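Local atomic coordinates of polysaccharide deacetylase (Bacillus cereus, PDB entry 4HD5), a protein that probably hydrolyses carbon-nitrogen bonds other than peptide bonds, as a zinc-binding member of the NodB-like polysaccharide deacetylase family. Residues E57-S62 with F105-F110; T139-V144 with D192-N197; Y182-F187 with D224-A229; G327-K332 with L339-V344. All blocks are in the same frame, centred on the assembly; numbering follows the deposited sequence. Where two conformers were deposited one is given.

The four contacts run from the amino-terminal beta domain into the barrel-like deacetylase domain. Contact 1 closes one edge of a small antiparallel sheet and touches contact 2 through Phe-140, whose ring packs on Phe-105 and the backbone at Thr-59; their centres are about 15 Å apart. Contact 2 bridges the domains and reaches both barrel contacts, with Asn-197 O 2.8 Å from Thr-183 OG1 in contact 3 and Val-144 N 2.7 Å from Phe-329 O in contact 4. Contacts 3 and 4, with centres about 19 Å apart, meet where Phe-187 packs on Met-341. Contact 4 lies nearest the metal site: the side chain of Arg-343 is about 7 Å from the zinc ion.

Contact 1 (E57-S62 with F105-F110); sequences ESTNTS and FDIKEF
The ring of Phe-105 is met at its edge, near the ring plane, by Thr-61 CG2, which also lies 4.1 Å from Phe-105 CB; beyond the two segments, Phe-117 packs edge-to-face with this ring. The flat groups of Asn-60 and Asp-106 form a second pair, their planes 43° apart, with Asp-106 OD2 resting 3.6 Å from Asn-60 CB. Asn-60 and Asp-106 form an antiparallel non-hydrogen-bonded pair, whereas Thr-61 and Phe-105 are hydrogen-bonded: Thr-61 N donates to Phe-105 O at 2.8 Å and Phe-105 N returns a bond to Thr-61 O at 2.9 Å. A third bond, from Ile-107 N to Thr-59 O (3.0 Å, N-H...O 170°), continues the pairing past the strand ends. Here Ile-107 crosses Thr-59 at about a right angle, its CG1 4.0 Å from Thr-59 CB. With CG anti to the backbone N (chi1 -170°), Asp-106 brings OD1 to Lys-108 N through the anti lone pair, at 2.7 Å, making an Asx turn. The carboxylate thus has a double role, flanking Asn-60 with one oxygen while the other fixes the turn by which the chain leaves the sheet.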
loop_
_atom_site.group_PDB
_atom_site.type_symbol
_atom_site.label_atom_id
_atom_site.label_comp_id
_atom_site.label_asym_id
_atom_site.label_seq_id
_atom_site.Cartn_x
_atom_site.Cartn_y
_atom_site.Cartn_z
ATOM N N GLU A 57 -4.310 6.259 -15.099
ATOM C CA GLU A 57 -3.854 7.609 -15.452
ATOM C C GLU A 57 -4.965 8.668 -15.467
ATOM O O GLU A 57 -4.666 9.863 -15.473
ATOM C CB GLU A 57 -3.182 7.599 -16.826
ATOM C CG GLU A 57 -2.008 6.642 -16.934
ATOM C CD GLU A 57 -1.340 6.684 -18.295
ATOM O OE1 GLU A 57 -2.037 6.482 -19.315
ATOM O OE2 GLU A 57 -0.111 6.901 -18.344
ATOM N N SER A 58 -6.230 8.245 -15.496
ATOM C CA SER A 58 -7.352 9.189 -15.556
ATOM C C SER A 58 -7.411 10.114 -14.331
ATOM O O SER A 58 -7.056 9.720 -13.223
ATOM C CB SER A 58 -8.688 8.448 -15.659
ATOM O OG SER A 58 -8.725 7.569 -16.765
ATOM N N THR A 59 -7.864 11.344 -14.558
ATOM C CA THR A 59 -8.132 12.297 -13.487
ATOM C C THR A 59 -9.585 12.772 -13.498
ATOM O O THR A 59 -10.015 13.480 -12.595
ATOM C CB THR A 59 -7.222 13.531 -13.611
ATOM O OG1 THR A 59 -7.528 14.236 -14.822
ATOM C CG2 THR A 59 -5.754 13.115 -13.612
ATOM N N ASN A 60 -10.343 12.387 -14.521
ATOM C CA ASN A 60 -11.717 12.842 -14.645
ATOM C C ASN A 60 -12.607 11.820 -15.321
ATOM O O ASN A 60 -12.140 10.848 -15.913
ATOM C CB ASN A 60 -11.789 14.195 -15.372
ATOM C CG ASN A 60 -11.178 14.156 -16.762
ATOM O OD1 ASN A 60 -11.655 13.449 -17.650
ATOM N ND2 ASN A 60 -10.127 14.938 -16.963
ATOM N N THR A 61 -13.904 12.054 -15.201
ATOM C CA THR A 61 -14.913 11.208 -15.817
ATOM C C THR A 61 -16.194 12.011 -15.897
ATOM O O THR A 61 -16.288 13.105 -15.335
ATOM C CB THR A 61 -15.134 9.908 -15.007
ATOM O OG1 THR A 61 -16.055 9.046 -15.690
ATOM C CG2 THR A 61 -15.654 10.204 -13.605
ATOM N N SER A 62 -17.163 11.468 -16.621
ATOM C CA SER A 62 -18.488 12.062 -16.738
ATOM C C SER A 62 -19.467 11.124 -16.056
ATOM O O SER A 62 -19.487 9.943 -16.355
ATOM C CB SER A 62 -18.858 12.235 -18.216
ATOM O OG SER A 62 -20.238 12.509 -18.380
ATOM N N PHE A 105 -16.901 15.164 -13.457
ATOM C CA PHE A 105 -16.178 14.935 -12.206
ATOM C C PHE A 105 -14.682 14.912 -12.461
ATOM O O PHE A 105 -14.217 14.162 -13.314
ATOM C CB PHE A 105 -16.594 13.623 -11.542
ATOM C CG PHE A 105 -15.901 13.377 -10.231
ATOM C CD1 PHE A 105 -16.265 14.097 -9.102
ATOM C CD2 PHE A 105 -14.861 12.464 -10.132
ATOM C CE1 PHE A 105 -15.621 13.895 -7.897
ATOM C CE2 PHE A 105 -14.217 12.254 -8.926
ATOM C CZ PHE A 105 -14.598 12.971 -7.806
ATOM N N ASP A 106 -13.944 15.733 -11.716
ATOM C CA ASP A 106 -12.486 15.805 -11.800
ATOM C C ASP A 106 -11.904 15.786 -10.387
ATOM O O ASP A 106 -12.387 16.497 -9.503
ATOM C CB ASP A 106 -12.055 17.081 -12.536
ATOM C CG ASP A 106 -10.567 17.096 -12.878
ATOM O OD1 ASP A 106 -9.729 17.053 -11.953
ATOM O OD2 ASP A 106 -10.234 17.154 -14.081
ATOM N N ILE A 107 -10.855 14.991 -10.178
ATOM C CA ILE A 107 -10.254 14.858 -8.848
ATOM C C ILE A 107 -9.565 16.141 -8.350
ATOM O O ILE A 107 -9.193 16.223 -7.186
ATOM C CB ILE A 107 -9.265 13.670 -8.765
ATOM C CG1 ILE A 107 -8.059 13.884 -9.693
ATOM C CG2 ILE A 107 -9.986 12.364 -9.079
ATOM C CD1 ILE A 107 -7.023 12.781 -9.630
ATOM N N LYS A 108 -9.406 17.138 -9.225
ATOM C CA LYS A 108 -8.951 18.470 -8.801
ATOM C C LYS A 108 -9.900 19.065 -7.753
ATOM O O LYS A 108 -9.483 19.872 -6.927
ATOM C CB LYS A 108 -8.820 19.428 -9.996
ATOM C CG LYS A 108 -10.151 19.912 -10.560
ATOM C CD LYS A 108 -10.001 20.656 -11.879
ATOM C CE LYS A 108 -11.370 21.011 -12.445
ATOM N NZ LYS A 108 -11.302 21.800 -13.708
ATOM N N GLU A 109 -11.169 18.662 -7.799
ATOM C CA GLU A 109 -12.157 19.030 -6.784
ATOM C C GLU A 109 -11.777 18.556 -5.374
ATOM O O GLU A 109 -12.212 19.148 -4.382
ATOM C CB GLU A 109 -13.528 18.453 -7.146
ATOM C CG GLU A 109 -14.130 18.975 -8.444
ATOM C CD GLU A 109 -14.389 20.467 -8.421
ATOM O OE1 GLU A 109 -14.681 21.009 -7.335
ATOM O OE2 GLU A 109 -14.299 21.095 -9.497
ATOM N N PHE A 110 -10.989 17.483 -5.290
ATOM C CA PHE A 110 -10.486 16.966 -4.022
ATOM C C PHE A 110 -8.972 17.144 -3.919
ATOM O O PHE A 110 -8.277 16.317 -3.321
ATOM C CB PHE A 110 -10.865 15.486 -3.869
ATOM C CG PHE A 110 -12.346 15.251 -3.746
ATOM C CD1 PHE A 110 -13.170 15.333 -4.855
ATOM C CD2 PHE A 110 -12.911 14.949 -2.517
ATOM C CE1 PHE A 110 -14.532 15.117 -4.743
ATOM C CE2 PHE A 110 -14.269 14.735 -2.396
ATOM C CZ PHE A 110 -15.082 14.814 -3.513
#

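Contact 2 (T139-V144 with D192-N197); sequences TFEQKV and DINKVN
Hydrogen bonds from two side-chain amides, Gln-142 and Asn-194, dominate the meeting of 139-144 with 192-197. They run antiparallel alongside each other, with their amide planes 27° apart. Asn-194 uses both ends of its amide: OD1 accepts from Gln-142 N at 3.0 Å, in the carbonyl plane, while ND2 donates to Glu-141 OE1 at 3.0 Å in a nearly straight bond (170°). OE1 lies nearly in the plane of the Asn-194 amide, but ND2 meets it from above the carboxylate plane, 48° out of it. Gln-142, extended beyond CG, carries NE2 into the loop, where it donates to Ile-193 O at 2.7 Å and to Val-196 O at 2.8 Å. The second acceptor lies close to the Gln-142 amide plane, the first is tilted from it.

An apolar contact flanks the polar centre. Val-144 CG2 reaches Ile-193 CD1 at 4.0 Å, the side chains crossing at about a right angle near Phe-201. Thr-139 CG2 makes van der Waals contact with the Asn-194 amide, 3.6 Å from ND2.

Segment 139-144 leads out of strand 130-140 of the beta domain, and Glu-141 O accepts from Arg-114, just before strand 115-125, which ties the segment back to that domain. Two loop carbonyls held by one buried NE2, and an asparagine amide gripped at both ends, imply that directional bonds fix how the barrel loop docks on the linker.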
loop_
_atom_site.group_PDB
_atom_site.type_symbol
_atom_site.label_atom_id
_atom_site.label_comp_id
_atom_site.label_asym_id
_atom_site.label_seq_id
_atom_site.Cartn_x
_atom_site.Cartn_y
_atom_site.Cartn_z
ATOM N N THR A 139 -13.252 4.113 -8.421
ATOM C CA THR A 139 -11.946 4.029 -7.774
ATOM C C THR A 139 -10.835 4.488 -8.705
ATOM O O THR A 139 -10.549 3.856 -9.719
ATOM C CB THR A 139 -11.693 2.605 -7.263
ATOM O OG1 THR A 139 -12.603 2.340 -6.191
ATOM C CG2 THR A 139 -10.244 2.417 -6.766
ATOM N N PHE A 140 -10.235 5.620 -8.352
ATOM C CA PHE A 140 -9.051 6.122 -9.016
ATOM C C PHE A 140 -7.847 5.526 -8.284
ATOM O O PHE A 140 -7.577 5.879 -7.134
ATOM C CB PHE A 140 -9.017 7.652 -8.967
ATOM C CG PHE A 140 -10.085 8.312 -9.805
ATOM C CD1 PHE A 140 -11.380 8.437 -9.331
ATOM C CD2 PHE A 140 -9.788 8.808 -11.070
ATOM C CE1 PHE A 140 -12.364 9.044 -10.100
ATOM C CE2 PHE A 140 -10.767 9.415 -11.848
ATOM C CZ PHE A 140 -12.056 9.535 -11.356
ATOM N N GLU A 141 -7.149 4.605 -8.938
ATOM C CA GLU A 141 -6.040 3.891 -8.305
ATOM C C GLU A 141 -5.051 4.887 -7.740
ATOM O O GLU A 141 -4.679 5.842 -8.416
ATOM C CB GLU A 141 -5.316 3.012 -9.319
ATOM C CG GLU A 141 -6.153 1.853 -9.838
ATOM C CD GLU A 141 -6.507 0.856 -8.760
ATOM O OE1 GLU A 141 -5.785 0.764 -7.742
ATOM O OE2 GLU A 141 -7.526 0.160 -8.933
ATOM N N GLN A 142 -4.623 4.684 -6.501
ATOM C CA GLN A 142 -3.549 5.542 -6.003
ATOM C C GLN A 142 -2.202 4.853 -5.993
ATOM O O GLN A 142 -2.100 3.622 -5.930
ATOM C CB GLN A 142 -3.864 6.238 -4.677
ATOM C CG GLN A 142 -4.705 5.528 -3.639
ATOM C CD GLN A 142 -4.940 6.413 -2.411
ATOM O OE1 GLN A 142 -4.751 7.635 -2.460
ATOM N NE2 GLN A 142 -5.363 5.808 -1.318
ATOM N N LYS A 143 -1.172 5.675 -6.116
ATOM C CA LYS A 143 0.196 5.210 -6.138
ATOM C C LYS A 143 0.603 4.776 -4.749
ATOM O O LYS A 143 0.123 5.322 -3.765
ATOM C CB LYS A 143 1.116 6.300 -6.672
ATOM C CG LYS A 143 1.034 6.406 -8.184
ATOM C CD LYS A 143 1.556 7.721 -8.749
ATOM C CE LYS A 143 2.908 8.119 -8.164
ATOM N NZ LYS A 143 2.777 9.161 -7.108
ATOM N N VAL A 144 1.473 3.773 -4.686
ATOM C CA VAL A 144 1.883 3.186 -3.420
ATOM C C VAL A 144 3.394 3.082 -3.405
ATOM O O VAL A 144 3.965 2.260 -4.119
ATOM C CB VAL A 144 1.284 1.784 -3.199
ATOM C CG1 VAL A 144 1.625 1.291 -1.803
ATOM C CG2 VAL A 144 -0.225 1.798 -3.417
ATOM N N ASP A 192 -6.780 -2.483 1.294
ATOM C CA ASP A 192 -7.089 -1.158 1.824
ATOM C C ASP A 192 -6.359 0.015 1.145
ATOM O O ASP A 192 -6.569 1.168 1.550
ATOM C CB ASP A 192 -6.805 -1.105 3.336
ATOM C CG ASP A 192 -7.773 -1.957 4.162
ATOM O OD1 ASP A 192 -8.861 -2.336 3.672
ATOM O OD2 ASP A 192 -7.431 -2.242 5.325
ATOM N N ILE A 193 -5.532 -0.240 0.129
ATOM C CA ILE A 193 -4.680 0.820 -0.432
ATOM C C ILE A 193 -5.477 1.985 -1.015
ATOM O O ILE A 193 -5.000 3.111 -0.997
ATOM C CB ILE A 193 -3.651 0.328 -1.492
ATOM C CG1 ILE A 193 -4.321 -0.463 -2.617
ATOM C CG2 ILE A 193 -2.582 -0.524 -0.834
ATOM C CD1 ILE A 193 -3.539 -0.470 -3.915
ATOM N N ASN A 194 -6.685 1.724 -1.513
ATOM C CA ASN A 194 -7.542 2.798 -2.034
ATOM C C ASN A 194 -8.555 3.349 -1.011
ATOM O O ASN A 194 -9.314 4.287 -1.312
ATOM C CB ASN A 194 -8.251 2.314 -3.308
ATOM C CG ASN A 194 -7.298 2.183 -4.482
ATOM O OD1 ASN A 194 -6.536 3.108 -4.782
ATOM N ND2 ASN A 194 -7.340 1.047 -5.159
ATOM N N LYS A 195 -8.554 2.776 0.193
ATOM C CA LYS A 195 -9.487 3.156 1.243
ATOM C C LYS A 195 -8.829 3.998 2.341
ATOM O O LYS A 195 -9.506 4.447 3.246
ATOM C CB LYS A 195 -10.126 1.902 1.851
ATOM C CG LYS A 195 -10.917 1.081 0.828
ATOM C CD LYS A 195 -11.504 -0.178 1.445
ATOM C CE LYS A 195 -12.174 -1.038 0.387
ATOM N NZ LYS A 195 -12.517 -2.369 0.951
ATOM N N VAL A 196 -7.519 4.215 2.257
ATOM C CA VAL A 196 -6.810 5.040 3.243
ATOM C C VAL A 196 -6.080 6.190 2.581
ATOM O O VAL A 196 -5.800 6.161 1.376
ATOM C CB VAL A 196 -5.797 4.215 4.075
ATOM C CG1 VAL A 196 -6.483 3.007 4.696
ATOM C CG2 VAL A 196 -4.610 3.775 3.222
ATOM N N ASN A 197 -5.763 7.204 3.383
ATOM C CA ASN A 197 -4.972 8.326 2.911
ATOM C C ASN A 197 -3.486 8.002 2.897
ATOM O O ASN A 197 -2.963 7.426 3.844
ATOM C CB ASN A 197 -5.236 9.568 3.763
ATOM C CG ASN A 197 -6.567 10.218 3.431
ATOM O OD1 ASN A 197 -6.940 10.345 2.260
ATOM N ND2 ASN A 197 -7.292 10.623 4.457
#

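Contact 3 (Y182-F187 with D224-A229); sequences YTLLTF and DTFKPA
Leu-184 points from strand 183-185 toward the chain leading into strand 230-234 and carries most of the apolar contact. Its CD2 branch lies 3.9 Å from Phe-226 CZ and also approaches Pro-228, while CD1 is 4.0 Å from Phe-226 CE1, so both methyls bear on the same end of the ring. The first torsion of Phe-226 (chi1 -170°) swings the ring away from the backbone N and over to the leucine. The edge of the ring faces Tyr-182 O. Closer to the backbone, Leu-184 CB sits 3.6 Å from Ala-229 O, and the methyl of Ala-229 meets Thr-186 CG2 at 3.8 Å.

The backbones do not bond to each other directly; water fills the polar gap. One water accepts from Leu-184 N and donates to Lys-227 O, and a second donates to both Leu-184 O (2.8 Å) and Lys-227 O (2.7 Å). Lys-227 O is therefore shared by two waters, which join it to the N and O of a single strand residue. A third lies 2.7 Å from both Leu-185 O and Ala-229 O. Ala-229 N, by contrast, is buried without a hydrogen-bonding partner in the model.

Further out, Leu-177 of helix 167-179 packs on Leu-184 and Lys-178 touches Phe-226, while Asp-223 OD1 accepts from Phe-226 N. Both strand 183-185, through backbone bonds of Thr-183 and Leu-185 to Ile-200, and strand 230-234, which segment 224-229 enters, pair in parallel with strand 199-206, with a helix packed outside, in the parallel beta/alpha barrel of the deacetylase domain.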
loop_
_atom_site.group_PDB
_atom_site.type_symbol
_atom_site.label_atom_id
_atom_site.label_comp_id
_atom_site.label_asym_id
_atom_site.label_seq_id
_atom_site.Cartn_x
_atom_site.Cartn_y
_atom_site.Cartn_z
ATOM N N TYR A 182 0.605 9.920 6.700
ATOM C CA TYR A 182 0.742 8.702 5.921
ATOM C C TYR A 182 0.188 7.536 6.726
ATOM O O TYR A 182 0.261 7.524 7.953
ATOM C CB TYR A 182 2.200 8.439 5.530
ATOM C CG TYR A 182 2.700 9.296 4.396
ATOM C CD1 TYR A 182 3.075 10.626 4.603
ATOM C CD2 TYR A 182 2.814 8.779 3.115
ATOM C CE1 TYR A 182 3.541 11.411 3.550
ATOM C CE2 TYR A 182 3.277 9.552 2.062
ATOM C CZ TYR A 182 3.641 10.862 2.284
ATOM O OH TYR A 182 4.096 11.617 1.226
ATOM N N THR A 183 -0.385 6.578 6.016
ATOM C CA THR A 183 -0.919 5.368 6.592
ATOM C C THR A 183 0.007 4.206 6.239
ATOM O O THR A 183 0.078 3.780 5.079
ATOM C CB THR A 183 -2.333 5.089 6.046
ATOM O OG1 THR A 183 -3.176 6.217 6.306
ATOM C CG2 THR A 183 -2.933 3.844 6.686
ATOM N N LEU A 184 0.707 3.696 7.251
ATOM C CA LEU A 184 1.670 2.625 7.055
ATOM C C LEU A 184 0.946 1.289 7.030
ATOM O O LEU A 184 0.247 0.921 7.978
ATOM C CB LEU A 184 2.743 2.622 8.139
ATOM C CG LEU A 184 3.838 3.674 8.038
ATOM C CD1 LEU A 184 3.285 5.082 7.915
ATOM C CD2 LEU A 184 4.767 3.572 9.244
ATOM N N LEU A 185 1.126 0.576 5.930
ATOM C CA LEU A 185 0.443 -0.689 5.701
ATOM C C LEU A 185 1.433 -1.836 5.605
ATOM O O LEU A 185 2.641 -1.625 5.496
ATOM C CB LEU A 185 -0.345 -0.609 4.407
ATOM C CG LEU A 185 -1.441 0.458 4.382
ATOM C CD1 LEU A 185 -2.083 0.544 3.022
ATOM C CD2 LEU A 185 -2.484 0.167 5.452
ATOM N N THR A 186 0.889 -3.047 5.674
ATOM C CA THR A 186 1.613 -4.267 5.399
ATOM C C THR A 186 0.734 -5.048 4.427
ATOM O O THR A 186 -0.418 -4.639 4.132
ATOM C CB THR A 186 1.896 -5.083 6.681
ATOM O OG1 THR A 186 0.662 -5.407 7.312
ATOM C CG2 THR A 186 2.777 -4.294 7.669
ATOM N N PHE A 187 1.266 -6.144 3.898
ATOM C CA PHE A 187 0.613 -6.825 2.777
ATOM C C PHE A 187 -0.705 -7.519 3.126
ATOM O O PHE A 187 -1.550 -7.729 2.242
ATOM C CB PHE A 187 1.600 -7.729 2.037
ATOM C CG PHE A 187 2.621 -6.949 1.257
ATOM C CD1 PHE A 187 2.281 -6.365 0.042
ATOM C CD2 PHE A 187 3.886 -6.719 1.771
ATOM C CE1 PHE A 187 3.210 -5.609 -0.666
ATOM C CE2 PHE A 187 4.816 -5.961 1.066
ATOM C CZ PHE A 187 4.476 -5.411 -0.150
ATOM N N ASP A 224 -2.194 7.498 19.908
ATOM C CA ASP A 224 -3.595 7.395 19.496
ATOM C C ASP A 224 -3.794 7.643 18.008
ATOM O O ASP A 224 -4.603 6.968 17.367
ATOM C CB ASP A 224 -4.461 8.374 20.296
ATOM C CG ASP A 224 -4.459 8.077 21.782
ATOM O OD1 ASP A 224 -3.893 7.041 22.191
ATOM O OD2 ASP A 224 -5.021 8.888 22.548
ATOM N N THR A 225 -3.056 8.608 17.465
ATOM C CA THR A 225 -3.169 8.968 16.061
ATOM C C THR A 225 -2.373 8.011 15.172
ATOM O O THR A 225 -2.895 7.518 14.176
ATOM C CB THR A 225 -2.673 10.405 15.811
ATOM O OG1 THR A 225 -1.369 10.564 16.383
ATOM C CG2 THR A 225 -3.615 11.418 16.448
ATOM N N PHE A 226 -1.122 7.746 15.548
ATOM C CA PHE A 226 -0.167 7.063 14.667
ATOM C C PHE A 226 0.031 5.596 15.050
ATOM O O PHE A 226 0.496 5.287 16.141
ATOM C CB PHE A 226 1.176 7.793 14.708
ATOM C CG PHE A 226 2.160 7.328 13.674
ATOM C CD1 PHE A 226 1.883 7.466 12.319
ATOM C CD2 PHE A 226 3.372 6.780 14.049
ATOM C CE1 PHE A 226 2.797 7.055 11.364
ATOM C CE2 PHE A 226 4.289 6.367 13.102
ATOM C CZ PHE A 226 4.000 6.501 11.758
ATOM N N LYS A 227 -0.314 4.703 14.126
ATOM C CA LYS A 227 -0.204 3.267 14.332
ATOM C C LYS A 227 0.773 2.703 13.314
ATOM O O LYS A 227 0.360 2.324 12.226
ATOM C CB LYS A 227 -1.562 2.612 14.115
ATOM C CG LYS A 227 -2.646 3.072 15.070
ATOM C CD LYS A 227 -3.991 2.484 14.664
ATOM C CE LYS A 227 -5.115 3.025 15.535
ATOM N NZ LYS A 227 -4.845 2.778 16.978
ATOM N N PRO A 228 2.063 2.641 13.662
ATOM C CA PRO A 228 3.034 2.217 12.656
ATOM C C PRO A 228 2.967 0.727 12.363
ATOM O O PRO A 228 2.547 -0.076 13.200
ATOM C CB PRO A 228 4.374 2.562 13.303
ATOM C CG PRO A 228 4.109 2.431 14.760
ATOM C CD PRO A 228 2.692 2.859 14.977
ATOM N N ALA A 229 3.416 0.371 11.172
ATOM C CA ALA A 229 3.478 -1.007 10.750
ATOM C C ALA A 229 4.614 -1.094 9.757
ATOM O O ALA A 229 4.911 -0.121 9.074
ATOM C CB ALA A 229 2.176 -1.415 10.100
HETATM O O HOH W 1 0.209 4.502 9.943
HETATM O O HOH W 2 -1.278 1.665 10.146
HETATM O O HOH W 3 4.569 0.081 6.407
#

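Contact 4 (G327-K332 with L339-V344); sequences GQFITK and LKMKRV
Met-341 reaches from its strand toward Phe-329. From CB, the chain passes to CG, which lies 4.0 Å from Phe-329 CD1; SD then stands above the ring face at a distance, 5.0 Å from the centroid and 24° off the ring normal. A bend at the last torsion (chi3 52°) turns the terminal methyl back, bringing CE to 4.2 Å from Phe-329 CG. This is a Met-aromatic contact, and Trp-190 meets the same ring edge-to-face.

Around Gly-327 the backbones come together. Gly-327 N donates to Arg-343 O at 3.3 Å, a long bond whose donor sits 60° out of the carbonyl plane, while one water donates to both Gly-327 O (2.7 Å) and Lys-342 O (2.9 Å). Lys-342 CB and Val-344 CG2 pack against Gly-327 O, the latter at 3.6 Å. Gly-327 adopts backbone angles that suit glycine.

Arg-343 points away from 327-332; its guanidinium forms a salt bridge with Asp-205 and bonds to Thr-203. Its side chain lies about 6 Å from that of the zinc ligand His-264. The loop thus packs alongside strand 341-345 of the parallel barrel sheet, whose arginine side chain lies near the zinc site of this NodB-like deacetylase.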
loop_
_atom_site.group_PDB
_atom_site.type_symbol
_atom_site.label_atom_id
_atom_site.label_comp_id
_atom_site.label_asym_id
_atom_site.label_seq_id
_atom_site.Cartn_x
_atom_site.Cartn_y
_atom_site.Cartn_z
ATOM N N GLY A 327 11.117 2.756 -8.203
ATOM C CA GLY A 327 9.860 3.341 -8.635
ATOM C C GLY A 327 8.780 3.155 -7.592
ATOM O O GLY A 327 9.000 2.509 -6.569
ATOM N N GLN A 328 7.604 3.710 -7.881
ATOM C CA GLN A 328 6.441 3.561 -7.026
ATOM C C GLN A 328 5.450 2.638 -7.702
ATOM O O GLN A 328 5.328 2.646 -8.929
ATOM C CB GLN A 328 5.797 4.917 -6.789
ATOM C CG GLN A 328 6.732 5.921 -6.136
ATOM C CD GLN A 328 6.029 7.183 -5.701
ATOM O OE1 GLN A 328 6.628 8.267 -5.681
ATOM N NE2 GLN A 328 4.759 7.055 -5.320
ATOM N N PHE A 329 4.722 1.860 -6.916
ATOM C CA PHE A 329 3.730 0.954 -7.475
ATOM C C PHE A 329 2.412 1.654 -7.776
ATOM O O PHE A 329 1.976 2.532 -7.040
ATOM C CB PHE A 329 3.458 -0.222 -6.529
ATOM C CG PHE A 329 2.431 -1.178 -7.051
ATOM C CD1 PHE A 329 2.798 -2.209 -7.898
ATOM C CD2 PHE A 329 1.088 -1.018 -6.739
ATOM C CE1 PHE A 329 1.857 -3.079 -8.409
ATOM C CE2 PHE A 329 0.139 -1.883 -7.256
ATOM C CZ PHE A 329 0.527 -2.921 -8.083
ATOM N N ILE A 330 1.778 1.243 -8.864
ATOM C CA ILE A 330 0.383 1.580 -9.103
ATOM C C ILE A 330 -0.266 0.403 -9.817
ATOM O O ILE A 330 0.385 -0.292 -10.592
ATOM C CB ILE A 330 0.223 2.911 -9.881
ATOM C CG1 ILE A 330 -1.253 3.325 -9.938
ATOM C CG2 ILE A 330 0.808 2.815 -11.284
ATOM C CD1 ILE A 330 -1.475 4.749 -10.405
ATOM N N THR A 331 -1.535 0.151 -9.511
ATOM C CA THR A 331 -2.238 -0.997 -10.070
ATOM C C THR A 331 -2.646 -0.662 -11.498
ATOM O O THR A 331 -3.428 0.264 -11.726
ATOM C CB THR A 331 -3.484 -1.356 -9.228
ATOM O OG1 THR A 331 -3.100 -1.674 -7.878
ATOM C CG2 THR A 331 -4.243 -2.543 -9.839
ATOM N N LYS A 332 -2.097 -1.402 -12.458
ATOM C CA LYS A 332 -2.433 -1.214 -13.878
ATOM C C LYS A 332 -3.165 -2.403 -14.493
ATOM O O LYS A 332 -3.614 -2.328 -15.630
ATOM C CB LYS A 332 -1.164 -0.956 -14.681
ATOM C CG LYS A 332 -0.383 0.272 -14.260
ATOM C CD LYS A 332 0.858 0.432 -15.117
ATOM C CE LYS A 332 1.889 1.319 -14.447
ATOM N NZ LYS A 332 2.946 1.750 -15.406
ATOM N N LEU A 339 3.778 -9.401 -8.374
ATOM C CA LEU A 339 4.973 -10.200 -8.185
ATOM C C LEU A 339 6.232 -9.558 -8.779
ATOM O O LEU A 339 7.290 -10.186 -8.793
ATOM C CB LEU A 339 4.741 -11.590 -8.795
ATOM C CG LEU A 339 3.577 -12.365 -8.164
ATOM C CD1 LEU A 339 3.269 -13.603 -8.970
ATOM C CD2 LEU A 339 3.892 -12.728 -6.726
ATOM N N LYS A 340 6.113 -8.321 -9.266
ATOM C CA LYS A 340 7.239 -7.588 -9.854
ATOM C C LYS A 340 7.268 -6.155 -9.332
ATOM O O LYS A 340 7.601 -5.218 -10.065
ATOM C CB LYS A 340 7.127 -7.553 -11.381
ATOM C CG LYS A 340 6.897 -8.890 -12.054
ATOM C CD LYS A 340 6.656 -8.681 -13.538
ATOM C CE LYS A 340 6.218 -9.944 -14.241
ATOM N NZ LYS A 340 6.189 -9.711 -15.713
ATOM N N MET A 341 6.923 -5.989 -8.057
ATOM C CA MET A 341 6.743 -4.654 -7.494
ATOM C C MET A 341 8.052 -3.897 -7.348
ATOM O O MET A 341 9.035 -4.420 -6.817
ATOM C CB MET A 341 6.078 -4.723 -6.116
ATOM C CG MET A 341 4.662 -5.272 -6.133
ATOM S SD MET A 341 3.911 -5.222 -4.491
ATOM C CE MET A 341 4.169 -3.532 -4.040
ATOM N N LYS A 342 8.039 -2.651 -7.803
ATOM C CA LYS A 342 9.163 -1.742 -7.624
ATOM C C LYS A 342 9.235 -1.254 -6.195
ATOM O O LYS A 342 8.249 -1.295 -5.473
ATOM C CB LYS A 342 9.026 -0.555 -8.568
ATOM C CG LYS A 342 9.140 -0.963 -10.022
ATOM C CD LYS A 342 9.011 0.225 -10.953
ATOM C CE LYS A 342 9.041 -0.225 -12.403
ATOM N NZ LYS A 342 7.681 -0.613 -12.885
ATOM N N ARG A 343 10.413 -0.813 -5.785
ATOM C CA ARG A 343 10.573 -0.219 -4.480
ATOM C C ARG A 343 11.395 1.063 -4.552
ATOM O O ARG A 343 12.177 1.270 -5.505
ATOM C CB ARG A 343 11.207 -1.222 -3.520
ATOM C CG ARG A 343 10.245 -2.313 -3.087
ATOM C CD ARG A 343 10.758 -3.059 -1.869
ATOM N NE ARG A 343 11.876 -3.952 -2.209
ATOM C CZ ARG A 343 12.563 -4.674 -1.320
ATOM N NH1 ARG A 343 12.268 -4.593 -0.022
ATOM N NH2 ARG A 343 13.552 -5.466 -1.727
ATOM N N VAL A 344 11.166 1.924 -3.566
ATOM C CA VAL A 344 11.887 3.186 -3.408
ATOM C C VAL A 344 13.062 2.921 -2.466
ATOM O O VAL A 344 12.867 2.557 -1.301
ATOM C CB VAL A 344 10.977 4.299 -2.814
ATOM C CG1 VAL A 344 11.737 5.612 -2.644
ATOM C CG2 VAL A 344 9.756 4.529 -3.683
HETATM O O HOH W 4 7.376 1.369 -4.741
#